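Uncharacterized protein, toxin (Helicobacter pylori, PDB 4LTT) is a RelE-family toxin of a type II toxin-antitoxin system, YafQ subfamily, that probably acts as an RNA endonuclease. Local coordinates at residues R57-K62 / L67-K72; E29-L34 / L76-L81; K12-D15 / G21-D24. All blocks are in the same frame, centred on the assembly; numbering follows the deposited sequence.

Interaction 1. Residues R57-K62 / L67-K72; sequences RECHIK and LVYLVK
With CG of Tyr69 lodged between its own backbone N and carbonyl carbon (chi1 70°), the phenol ring leans across to Arg57, whose chain bends at chi3 (65°) to bring NE round to the hydroxyl. This pair illustrates how a cross-strand couple can join two hairpin strands through both backbone and side chains, here the antiparallel hairpin of strands 57-60 and 65-72 inside the mixed sheet of the RelE-type fold. Arg57 and Tyr69 form a hydrogen-bonded pair: Arg57 N reaches Tyr69 O at 2.8 Å, and Tyr69 N returns to Arg57 O at 2.9 Å. Their side chains run alongside each other. CB of Arg57 sits over one ring face, 3.9 Å from the centroid of Tyr69, a CH-pi contact, while NE donates to Tyr69 OH at 3.1 Å, with the hydroxyl in the guanidinium plane. Asp46 braces both ends, by a salt bridge to Arg57 NH2 and a hydrogen bond with Tyr69 OH, which holds the hydroxyl in place.

Cys59 and Leu67 form the next hydrogen-bonded pair, on the same face, which helix 25-35 covers. Glu58 and Val68 point to the other face, toward helix 84-88; Glu58 is a copper ligand of this protein in a metal-bound crystal, though no metal is bound here. On the helix 25-35 side, Cys59 SG rests 3.9 Å from Leu67 CB and, obliquely to the ring, 4.2 Å from Tyr69 CE2.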
loop_
_atom_site.group_PDB
_atom_site.type_symbol
_atom_site.label_atom_id
_atom_site.label_comp_id
_atom_site.label_asym_id
_atom_site.label_seq_id
_atom_site.Cartn_x
_atom_site.Cartn_y
_atom_site.Cartn_z
ATOM N N ARG A 57 5.608 -4.655 -3.797
ATOM C CA ARG A 57 6.252 -3.330 -3.719
ATOM C C ARG A 57 5.733 -2.610 -2.490
ATOM O O ARG A 57 4.686 -2.958 -1.905
ATOM C CB ARG A 57 5.911 -2.499 -4.981
ATOM C CG ARG A 57 6.466 -3.142 -6.275
ATOM C CD ARG A 57 6.183 -2.245 -7.517
ATOM N NE ARG A 57 6.874 -0.986 -7.461
ATOM C CZ ARG A 57 8.144 -0.788 -7.757
ATOM N NH1 ARG A 57 8.900 -1.820 -8.156
ATOM N NH2 ARG A 57 8.677 0.400 -7.554
ATOM N N GLU A 58 6.411 -1.530 -2.148
ATOM C CA GLU A 58 6.077 -0.745 -0.938
ATOM C C GLU A 58 6.220 0.765 -1.303
ATOM O O GLU A 58 7.204 1.135 -1.958
ATOM C CB GLU A 58 7.115 -1.046 0.180
ATOM C CG GLU A 58 6.809 -0.303 1.498
ATOM C CD GLU A 58 8.066 -0.234 2.371
ATOM O OE1 GLU A 58 8.297 -1.228 3.060
ATOM O OE2 GLU A 58 8.839 0.733 2.364
ATOM N N CYS A 59 5.249 1.566 -0.840
ATOM C CA CYS A 59 5.426 3.005 -0.898
ATOM C C CYS A 59 5.031 3.549 0.472
ATOM O O CYS A 59 4.411 2.872 1.309
ATOM C CB CYS A 59 4.671 3.640 -2.047
ATOM S SG CYS A 59 2.902 3.503 -1.958
ATOM N N HIS A 60 5.457 4.775 0.702
ATOM C CA HIS A 60 5.173 5.449 2.010
ATOM C C HIS A 60 4.077 6.450 1.851
ATOM O O HIS A 60 4.279 7.465 1.151
ATOM C CB HIS A 60 6.346 6.279 2.416
ATOM C CG HIS A 60 7.422 5.559 3.054
ATOM N ND1 HIS A 60 8.069 4.586 2.499
ATOM C CD2 HIS A 60 8.074 5.847 4.255
ATOM C CE1 HIS A 60 9.081 4.204 3.321
ATOM N NE2 HIS A 60 9.043 4.983 4.386
ATOM N N ILE A 61 2.966 6.211 2.460
ATOM C CA ILE A 61 1.842 7.193 2.483
ATOM C C ILE A 61 2.119 8.308 3.499
ATOM O O ILE A 61 1.882 9.497 3.210
ATOM C CB ILE A 61 0.538 6.466 2.732
ATOM C CG1 ILE A 61 0.321 5.294 1.777
ATOM C CG2 ILE A 61 -0.677 7.445 2.697
ATOM C CD1 ILE A 61 0.269 5.600 0.300
ATOM N N LYS A 62 2.639 7.909 4.649
ATOM C CA LYS A 62 3.115 8.789 5.713
ATOM C C LYS A 62 4.367 8.056 6.250
ATOM O O LYS A 62 4.561 6.901 6.041
ATOM C CB LYS A 62 2.095 8.985 6.888
ATOM C CG LYS A 62 0.709 9.312 6.412
ATOM C CD LYS A 62 -0.028 10.150 7.443
ATOM C CE LYS A 62 0.022 9.769 8.896
ATOM N NZ LYS A 62 -1.306 10.094 9.546
ATOM N N LEU A 67 2.187 1.372 2.338
ATOM C CA LEU A 67 1.263 0.570 1.531
ATOM C C LEU A 67 2.101 -0.536 0.855
ATOM O O LEU A 67 3.087 -0.240 0.147
ATOM C CB LEU A 67 0.613 1.482 0.485
ATOM C CG LEU A 67 -0.258 0.715 -0.544
ATOM C CD1 LEU A 67 -1.492 0.123 0.121
ATOM C CD2 LEU A 67 -0.621 1.643 -1.708
ATOM N N VAL A 68 1.677 -1.783 1.002
ATOM C CA VAL A 68 2.295 -2.932 0.319
ATOM C C VAL A 68 1.333 -3.377 -0.739
ATOM O O VAL A 68 0.123 -3.605 -0.419
ATOM C CB VAL A 68 2.649 -4.052 1.303
ATOM C CG1 VAL A 68 3.238 -5.244 0.542
ATOM C CG2 VAL A 68 3.660 -3.549 2.336
ATOM N N TYR A 69 1.792 -3.476 -1.997
ATOM C CA TYR A 69 0.873 -3.689 -3.128
ATOM C C TYR A 69 1.568 -4.462 -4.183
ATOM O O TYR A 69 2.796 -4.628 -4.185
ATOM C CB TYR A 69 0.345 -2.333 -3.674
ATOM C CG TYR A 69 1.421 -1.548 -4.369
ATOM C CD1 TYR A 69 1.633 -1.726 -5.745
ATOM C CD2 TYR A 69 2.233 -0.671 -3.705
ATOM C CE1 TYR A 69 2.623 -0.987 -6.397
ATOM C CE2 TYR A 69 3.254 0.022 -4.335
ATOM C CZ TYR A 69 3.453 -0.149 -5.695
ATOM O OH TYR A 69 4.449 0.531 -6.352
ATOM N N LEU A 70 0.796 -4.932 -5.163
ATOM C CA LEU A 70 1.325 -5.679 -6.301
ATOM C C LEU A 70 0.443 -5.446 -7.506
ATOM O O LEU A 70 -0.786 -5.622 -7.445
ATOM C CB LEU A 70 1.377 -7.191 -5.970
ATOM C CG LEU A 70 1.790 -8.095 -7.131
ATOM C CD1 LEU A 70 3.207 -7.866 -7.578
ATOM C CD2 LEU A 70 1.605 -9.533 -6.707
ATOM N N VAL A 71 1.053 -5.206 -8.657
ATOM C CA VAL A 71 0.322 -5.238 -9.924
ATOM C C VAL A 71 0.481 -6.654 -10.483
ATOM O O VAL A 71 1.631 -7.105 -10.701
ATOM C CB VAL A 71 0.892 -4.185 -10.874
ATOM C CG1 VAL A 71 0.284 -4.342 -12.287
ATOM C CG2 VAL A 71 0.613 -2.813 -10.387
ATOM N N LYS A 72 -0.607 -7.346 -10.687
ATOM C CA LYS A 72 -0.489 -8.686 -11.262
ATOM C C LYS A 72 -1.722 -8.934 -12.112
ATOM O O LYS A 72 -2.832 -8.796 -11.635
ATOM C CB LYS A 72 -0.424 -9.724 -10.189
ATOM C CG LYS A 72 -0.379 -11.136 -10.722
ATOM C CD LYS A 72 -0.241 -12.162 -9.666
ATOM C CE LYS A 72 -0.163 -13.547 -10.308
ATOM N NZ LYS A 72 0.040 -14.574 -9.240
#

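Interaction 2. Residues E29-L34 / L76-L81; sequences EVILTL and LILLRL
Inside the two segments the shortest backbone bond runs from Leu34 N to Val30 O, 2.9 Å, part of the helical turn from which Leu34 meets Leu76, while Ile31 meets both Leu76 and Leu78 of the strand. No hydrogen bond passes between the two segments, and their meeting is a worked example of helix-on-sheet packing, in which a helix presents residues three apart to every second residue of a strand. Helix 25-35 packs on one face of the mixed sheet of the RelE-type fold, and over these short segments its axis comes within 10.1 Å of that of strand 76-81, their directions 144° apart.

All four touching residues are buried, and the contact covers 192 Å² counted over both sides. Two methyl groups of the strand do the work. CD2 of Leu76 reaches up to the helix backbone, 3.7 Å from Leu34 CB and 3.9 Å from Ile31 O, with Ile31 CG2 a little farther off. It therefore meets the base of Leu34, not its branched end, and Leu34 also touches Tyr69 of the neighbouring strand. Leu76 can extend this way because its CG is anti to the backbone N (chi1 173°).

Ile31 handles the second meeting. Its longer branch runs out straight (chi2 166°), so that it crosses Leu78 at a slant and ends on that residue's CD1. Leu4 of strand 3-6 touches Ile31, Leu76 and Leu78, and Tyr69 borders both strand leucines, enclosing the group within the hydrophobic core between helix and sheet. Ile31 CG1 lies 3.9 Å from Leu78 CD1. The tightest join is methyl to methyl, where Ile31 CD1 lies 3.6 Å from Leu78 CD1.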
loop_
_atom_site.group_PDB
_atom_site.type_symbol
_atom_site.label_atom_id
_atom_site.label_comp_id
_atom_site.label_asym_id
_atom_site.label_seq_id
_atom_site.Cartn_x
_atom_site.Cartn_y
_atom_site.Cartn_z
ATOM N N GLU A 29 -5.186 9.146 -3.857
ATOM C CA GLU A 29 -4.457 9.632 -5.005
ATOM C C GLU A 29 -3.372 8.679 -5.457
ATOM O O GLU A 29 -3.166 8.452 -6.666
ATOM C CB GLU A 29 -3.839 10.982 -4.682
ATOM C CG GLU A 29 -3.101 11.689 -5.799
ATOM C CD GLU A 29 -2.288 12.825 -5.208
ATOM O OE1 GLU A 29 -1.309 12.576 -4.466
ATOM O OE2 GLU A 29 -2.633 13.954 -5.402
ATOM N N VAL A 30 -2.650 8.107 -4.497
ATOM C CA VAL A 30 -1.608 7.088 -4.802
ATOM C C VAL A 30 -2.241 5.855 -5.490
ATOM O O VAL A 30 -1.708 5.372 -6.502
ATOM C CB VAL A 30 -0.893 6.661 -3.528
ATOM C CG1 VAL A 30 -0.060 5.337 -3.742
ATOM C CG2 VAL A 30 -0.048 7.791 -2.967
ATOM N N ILE A 31 -3.386 5.394 -4.958
ATOM C CA ILE A 31 -4.020 4.243 -5.538
ATOM C C ILE A 31 -4.391 4.533 -6.985
ATOM O O ILE A 31 -4.183 3.682 -7.872
ATOM C CB ILE A 31 -5.237 3.804 -4.688
ATOM C CG1 ILE A 31 -4.743 3.142 -3.393
ATOM C CG2 ILE A 31 -6.137 2.859 -5.482
ATOM C CD1 ILE A 31 -5.815 2.990 -2.374
ATOM N N LEU A 32 -4.956 5.720 -7.257
ATOM C CA LEU A 32 -5.344 6.002 -8.625
ATOM C C LEU A 32 -4.113 6.011 -9.551
ATOM O O LEU A 32 -4.158 5.470 -10.682
ATOM C CB LEU A 32 -6.088 7.344 -8.667
ATOM C CG LEU A 32 -6.517 7.761 -10.106
ATOM C CD1 LEU A 32 -7.485 6.777 -10.708
ATOM C CD2 LEU A 32 -7.076 9.196 -10.070
ATOM N N THR A 33 -3.030 6.632 -9.099
ATOM C CA THR A 33 -1.802 6.668 -9.879
ATOM C C THR A 33 -1.305 5.247 -10.197
ATOM O O THR A 33 -0.957 4.979 -11.333
ATOM C CB THR A 33 -0.728 7.435 -9.102
ATOM O OG1 THR A 33 -1.235 8.775 -8.897
ATOM C CG2 THR A 33 0.579 7.534 -9.832
ATOM N N LEU A 34 -1.273 4.393 -9.184
ATOM C CA LEU A 34 -0.864 3.005 -9.396
ATOM C C LEU A 34 -1.811 2.267 -10.325
ATOM O O LEU A 34 -1.338 1.493 -11.180
ATOM C CB LEU A 34 -0.814 2.287 -8.051
ATOM C CG LEU A 34 0.329 2.739 -7.077
ATOM C CD1 LEU A 34 0.223 2.052 -5.726
ATOM C CD2 LEU A 34 1.719 2.531 -7.692
ATOM N N LEU A 76 -4.612 -4.326 -9.388
ATOM C CA LEU A 76 -3.782 -3.747 -8.376
ATOM C C LEU A 76 -4.208 -4.339 -7.052
ATOM O O LEU A 76 -5.353 -4.132 -6.630
ATOM C CB LEU A 76 -3.971 -2.212 -8.355
ATOM C CG LEU A 76 -3.217 -1.548 -7.164
ATOM C CD1 LEU A 76 -1.725 -1.740 -7.273
ATOM C CD2 LEU A 76 -3.518 -0.109 -7.156
ATOM N N ILE A 77 -3.356 -5.166 -6.472
ATOM C CA ILE A 77 -3.623 -5.852 -5.204
ATOM C C ILE A 77 -3.114 -4.993 -4.083
ATOM O O ILE A 77 -1.907 -4.714 -4.027
ATOM C CB ILE A 77 -2.953 -7.234 -5.200
ATOM C CG1 ILE A 77 -3.473 -8.148 -6.309
ATOM C CG2 ILE A 77 -3.215 -7.913 -3.846
ATOM C CD1 ILE A 77 -2.506 -9.304 -6.610
ATOM N N LEU A 78 -3.979 -4.639 -3.145
ATOM C CA LEU A 78 -3.562 -3.951 -1.950
ATOM C C LEU A 78 -3.513 -4.901 -0.800
ATOM O O LEU A 78 -4.507 -5.547 -0.493
ATOM C CB LEU A 78 -4.517 -2.794 -1.632
ATOM C CG LEU A 78 -4.706 -1.783 -2.797
ATOM C CD1 LEU A 78 -5.415 -0.544 -2.267
ATOM C CD2 LEU A 78 -3.342 -1.318 -3.374
ATOM N N LEU A 79 -2.297 -5.107 -0.271
ATOM C CA LEU A 79 -2.028 -6.132 0.720
ATOM C C LEU A 79 -2.049 -5.646 2.170
ATOM O O LEU A 79 -2.695 -6.272 3.030
ATOM C CB LEU A 79 -0.696 -6.814 0.396
ATOM C CG LEU A 79 -0.412 -8.051 1.247
ATOM C CD1 LEU A 79 -1.321 -9.130 0.756
ATOM C CD2 LEU A 79 1.060 -8.508 1.135
ATOM N N ARG A 80 -1.285 -4.607 2.482
ATOM C CA ARG A 80 -1.178 -4.149 3.860
ATOM C C ARG A 80 -1.100 -2.655 3.805
ATOM O O ARG A 80 -0.650 -2.035 2.833
ATOM C CB ARG A 80 0.165 -4.603 4.551
ATOM C CG ARG A 80 0.362 -6.082 4.792
ATOM C CD ARG A 80 -0.728 -6.645 5.649
ATOM N NE ARG A 80 -0.871 -5.987 6.958
ATOM C CZ ARG A 80 -0.312 -6.315 8.118
ATOM N NH1 ARG A 80 0.513 -7.365 8.196
ATOM N NH2 ARG A 80 -0.674 -5.684 9.232
ATOM N N LEU A 81 -1.472 -2.025 4.933
ATOM C CA LEU A 81 -1.356 -0.588 5.102
ATOM C C LEU A 81 -1.067 -0.349 6.565
ATOM O O LEU A 81 -1.933 -0.553 7.432
ATOM C CB LEU A 81 -2.685 0.050 4.728
ATOM C CG LEU A 81 -2.693 1.614 4.789
ATOM C CD1 LEU A 81 -1.853 2.238 3.655
ATOM C CD2 LEU A 81 -4.161 2.127 4.721
#

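Interaction 3. Residues K12-D15 / G21-D24; sequences KDFD and GFDD
Phe14 leaves helix 8-19 with CG anti to the backbone N (chi1 178°), a torsion that sets the ring beyond CB beside Phe22 and Asp24 in the loop to the next helix. Past CB and CG, along one ring edge, CD1 lies 3.9 Å from CD2 of Leu81. Further along this edge CE1 lies 4.2 Å from CE2 of Phe22 and 3.8 Å from CB of Asp24. For Phe22 this is an approach at the ring edge. At the tip, CZ faces Asp24 OD2 at 3.5 Å, and the oxygen lies near the ring plane. A carboxylate oxygen placed there probably benefits from the slightly positive C-H rim of the ring, which is the general lesson of the pair. The carboxylate itself is twisted 41° from the ring plane. A second oxygen, OD1 of Asp15, also stands in plane at the rim, near CD2.

A Schellman motif ends helix 8-19 before the loop, with Gly21, at positive phi, as its C-prime residue. Asp24 occupies the N-cap position of helix 25-35 without making a capping bond through its side chain, whereas Asp23 OD1 is hydrogen-bonded to Ser25 N. Phe14 thus sits at the junction of two consecutive helices and the sheet, touching Leu27 of helix 25-35 and Leu81 of strand 75-82, both of which Phe22 touches as well.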
loop_
_atom_site.group_PDB
_atom_site.type_symbol
_atom_site.label_atom_id
_atom_site.label_comp_id
_atom_site.label_asym_id
_atom_site.label_seq_id
_atom_site.Cartn_x
_atom_site.Cartn_y
_atom_site.Cartn_z
ATOM N N LYS A 12 -8.707 -4.731 7.006
ATOM C CA LYS A 12 -8.598 -4.657 8.461
ATOM C C LYS A 12 -7.619 -3.550 8.815
ATOM O O LYS A 12 -7.873 -2.775 9.762
ATOM C CB LYS A 12 -8.045 -5.999 8.966
ATOM C CG LYS A 12 -9.072 -7.165 8.914
ATOM C CD LYS A 12 -8.545 -8.325 9.796
ATOM C CE LYS A 12 -9.214 -9.727 9.592
ATOM N NZ LYS A 12 -10.692 -9.838 9.672
ATOM N N ASP A 13 -6.483 -3.468 8.143
ATOM C CA ASP A 13 -5.503 -2.405 8.453
ATOM C C ASP A 13 -6.112 -1.046 8.248
ATOM O O ASP A 13 -5.894 -0.088 9.023
ATOM C CB ASP A 13 -4.380 -2.527 7.421
ATOM C CG ASP A 13 -3.410 -3.618 7.693
ATOM O OD1 ASP A 13 -3.343 -4.263 8.794
ATOM O OD2 ASP A 13 -2.530 -3.877 6.808
ATOM N N PHE A 14 -6.843 -0.833 7.163
ATOM C CA PHE A 14 -7.420 0.453 6.826
ATOM C C PHE A 14 -8.458 0.860 7.897
ATOM O O PHE A 14 -8.452 1.983 8.371
ATOM C CB PHE A 14 -8.089 0.370 5.457
ATOM C CG PHE A 14 -8.763 1.656 5.043
ATOM C CD1 PHE A 14 -8.061 2.627 4.368
ATOM C CD2 PHE A 14 -10.105 1.898 5.351
ATOM C CE1 PHE A 14 -8.650 3.865 4.036
ATOM C CE2 PHE A 14 -10.705 3.095 5.002
ATOM C CZ PHE A 14 -9.962 4.082 4.321
ATOM N N ASP A 15 -9.270 -0.098 8.325
ATOM C CA ASP A 15 -10.337 0.195 9.316
ATOM C C ASP A 15 -9.677 0.588 10.639
ATOM O O ASP A 15 -10.139 1.543 11.292
ATOM C CB ASP A 15 -11.163 -1.042 9.518
ATOM C CG ASP A 15 -12.089 -1.336 8.318
ATOM O OD1 ASP A 15 -12.165 -0.579 7.361
ATOM O OD2 ASP A 15 -12.746 -2.408 8.375
ATOM N N GLY A 21 -7.545 8.009 13.337
ATOM C CA GLY A 21 -7.463 9.336 12.795
ATOM C C GLY A 21 -6.889 9.461 11.395
ATOM O O GLY A 21 -6.621 10.542 10.952
ATOM N N PHE A 22 -6.628 8.357 10.713
ATOM C CA PHE A 22 -5.986 8.438 9.363
ATOM C C PHE A 22 -6.894 9.149 8.365
ATOM O O PHE A 22 -8.102 8.889 8.300
ATOM C CB PHE A 22 -5.792 7.012 8.933
ATOM C CG PHE A 22 -5.162 6.845 7.543
ATOM C CD1 PHE A 22 -3.882 7.299 7.325
ATOM C CD2 PHE A 22 -5.856 6.263 6.513
ATOM C CE1 PHE A 22 -3.274 7.107 6.072
ATOM C CE2 PHE A 22 -5.252 6.070 5.285
ATOM C CZ PHE A 22 -3.980 6.457 5.081
ATOM N N ASP A 23 -6.259 10.048 7.619
ATOM C CA ASP A 23 -6.859 10.751 6.505
ATOM C C ASP A 23 -6.434 10.030 5.200
ATOM O O ASP A 23 -5.240 10.051 4.908
ATOM C CB ASP A 23 -6.392 12.215 6.548
ATOM C CG ASP A 23 -6.920 13.053 5.399
ATOM O OD1 ASP A 23 -7.273 12.584 4.342
ATOM O OD2 ASP A 23 -6.891 14.332 5.512
ATOM N N ASP A 24 -7.341 9.468 4.457
ATOM C CA ASP A 24 -6.993 8.678 3.285
ATOM C C ASP A 24 -6.881 9.437 1.989
ATOM O O ASP A 24 -6.798 8.828 0.908
ATOM C CB ASP A 24 -8.002 7.514 3.164
ATOM C CG ASP A 24 -9.375 7.945 2.768
ATOM O OD1 ASP A 24 -9.620 9.173 2.713
ATOM O OD2 ASP A 24 -10.212 7.058 2.488
#

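Interactions 1 and 2 share one sheet, with centres 6 Å apart: strands 65-72 and 75-82 are neighbours, probably hydrogen-bonded from Ile77 N to Leu70 O, 2.8 Å. Interaction 3 lies farther out, its centre 13 Å from that of interaction 2 and 15 Å from that of interaction 1. It is tied to the strand end of interaction 2 by Asp13 OD2, which takes a salt bridge from Arg80 NE at 2.7 Å and probably a hydrogen bond from Leu81 N at 2.8 Å. The site lies nearest interaction 1, where the side chain of Glu58 is about 6 Å from that of His84, the other copper ligand and predicted proton donor.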